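Local coordinates for ATP-dependent Clp endopeptidase (Clostridium difficile, PDB 3FES), which probably serves as the substrate- and adaptor-recognising amino-terminal domain of a ClpC-type AAA+ unfoldase that feeds proteins to the Clp protease, at residues E59-L62 / E63-V67. Residues are numbered along the deposited sequence; the frame is centred on the assembly and turned at random.
Sequences EAYL and EGKIV
One face of the Y61 ring carries the aliphatic part of K65, one helical turn further on: K65 CG sits 3.8 Å from the ring centroid, 24° off the ring normal, a CH-pi contact displaced toward the rim. Its closest approach is at the hydroxyl-bearing end, where K65 CG lies 3.5 Å from Y61 CZ, with K65 CD alongside Y61 CZ and OH. With Y61 CG anti to the backbone N (chi1 173°), the ring projects outward from the helix, its hydroxyl end swinging partly toward K65, whose CG reaches back to meet it. K65 then bends at both chi2 and chi3, and its ammonium end leads away from the ring, into a cation-pi contact with Y128; Y61 also packs on Y128, so the lysine and two tyrosines join this helix to helix 120-129.

On another flank the carboxylates of E59 and E63 stay apart, E59 OE1 and E63 OE2 being 5.6 Å from each other. A water lies between them, donating a bond of 2.6 Å to E63 OE2 and a weak one to E59 OE1. The buried side is formed by L62 and I66, both resting on I125, while L62 also meets L41 of helix 33-43. I66 CG1 comes within 3.2 Å of L62 O, the oxygen accepting the I66 N-H.

Regular i to i+4 alpha-helical bonds run beneath all this, from E63 N to E59 O through I66 N to L62 O. Helix 59-70 is thus an amphipathic member of the all-helical Clp amino-terminal domain, packed against helices 33-43 and 120-129. Chemically, the lysine works in two ways, its methylene against one aromatic face and its charge at another ring, while the water, held chiefly by E63, and R42, packed on E59, may soften any glutamate repulsion.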
loop_
_atom_site.group_PDB
_atom_site.type_symbol
_atom_site.label_atom_id
_atom_site.label_comp_id
_atom_site.label_asym_id
_atom_site.label_seq_id
_atom_site.Cartn_x
_atom_site.Cartn_y
_atom_site.Cartn_z
ATOM N N GLU A 59 -2.089 -2.613 12.153
ATOM C CA GLU A 59 -2.862 -1.468 11.707
ATOM C C GLU A 59 -2.712 -0.256 12.642
ATOM O O GLU A 59 -2.565 0.882 12.175
ATOM C CB GLU A 59 -4.340 -1.826 11.624
ATOM C CG GLU A 59 -4.643 -3.056 10.850
ATOM C CD GLU A 59 -6.134 -3.249 10.738
ATOM O OE1 GLU A 59 -6.869 -2.318 11.155
ATOM O OE2 GLU A 59 -6.566 -4.315 10.231
ATOM N N ALA A 60 -2.754 -0.503 13.958
ATOM C CA ALA A 60 -2.626 0.557 14.955
ATOM C C ALA A 60 -1.292 1.283 14.843
ATOM O O ALA A 60 -1.257 2.512 14.899
ATOM C CB ALA A 60 -2.833 0.004 16.387
ATOM N N TYR A 61 -0.204 0.543 14.647
ATOM C CA TYR A 61 1.106 1.184 14.488
ATOM C C TYR A 61 1.151 2.093 13.255
ATOM O O TYR A 61 1.545 3.259 13.341
ATOM C CB TYR A 61 2.231 0.158 14.413
ATOM C CG TYR A 61 3.573 0.771 14.087
ATOM C CD1 TYR A 61 4.430 1.209 15.099
ATOM C CD2 TYR A 61 3.982 0.935 12.766
ATOM C CE1 TYR A 61 5.673 1.784 14.797
ATOM C CE2 TYR A 61 5.224 1.509 12.449
ATOM C CZ TYR A 61 6.057 1.928 13.461
ATOM O OH TYR A 61 7.277 2.489 13.145
ATOM N N LEU A 62 0.751 1.558 12.109
ATOM C CA LEU A 62 0.779 2.347 10.866
ATOM C C LEU A 62 -0.059 3.612 10.935
ATOM O O LEU A 62 0.400 4.699 10.572
ATOM C CB LEU A 62 0.309 1.500 9.690
ATOM C CG LEU A 62 1.247 0.434 9.148
ATOM C CD1 LEU A 62 0.577 -0.132 7.866
ATOM C CD2 LEU A 62 2.618 1.036 8.828
ATOM N N GLU A 63 -1.300 3.451 11.374
ATOM C CA GLU A 63 -2.177 4.582 11.651
ATOM C C GLU A 63 -1.579 5.629 12.572
ATOM O O GLU A 63 -1.641 6.820 12.268
ATOM C CB GLU A 63 -3.471 4.110 12.255
ATOM C CG GLU A 63 -4.587 4.095 11.298
ATOM C CD GLU A 63 -5.896 3.832 11.981
ATOM O OE1 GLU A 63 -6.876 4.534 11.639
ATOM O OE2 GLU A 63 -5.945 2.927 12.861
ATOM N N GLY A 64 -1.010 5.194 13.697
ATOM C CA GLY A 64 -0.353 6.117 14.633
ATOM C C GLY A 64 0.760 6.913 13.971
ATOM O O GLY A 64 0.866 8.128 14.168
ATOM N N LYS A 65 1.597 6.225 13.185
ATOM C CA LYS A 65 2.712 6.875 12.483
ATOM C C LYS A 65 2.229 7.872 11.434
ATOM O O LYS A 65 2.826 8.939 11.253
ATOM C CB LYS A 65 3.642 5.843 11.832
ATOM C CG LYS A 65 4.522 5.037 12.809
ATOM C CD LYS A 65 5.341 5.908 13.792
ATOM C CE LYS A 65 6.126 7.019 13.070
ATOM N NZ LYS A 65 6.847 7.917 14.020
ATOM N N ILE A 66 1.135 7.526 10.764
ATOM C CA ILE A 66 0.549 8.401 9.772
ATOM C C ILE A 66 0.070 9.673 10.460
ATOM O O ILE A 66 0.397 10.771 10.015
ATOM C CB ILE A 66 -0.600 7.712 9.011
ATOM C CG1 ILE A 66 -0.031 6.632 8.082
ATOM C CG2 ILE A 66 -1.411 8.744 8.195
ATOM C CD1 ILE A 66 -1.169 5.753 7.418
ATOM N N VAL A 67 -0.670 9.510 11.561
ATOM C CA VAL A 67 -1.119 10.655 12.363
ATOM C C VAL A 67 0.056 11.494 12.907
ATOM O O VAL A 67 0.036 12.724 12.794
ATOM C CB VAL A 67 -2.142 10.252 13.455
ATOM C CG1 VAL A 67 -2.511 11.483 14.393
ATOM C CG2 VAL A 67 -3.406 9.704 12.798
HETATM O O HOH W 1 -6.361 0.431 13.200
#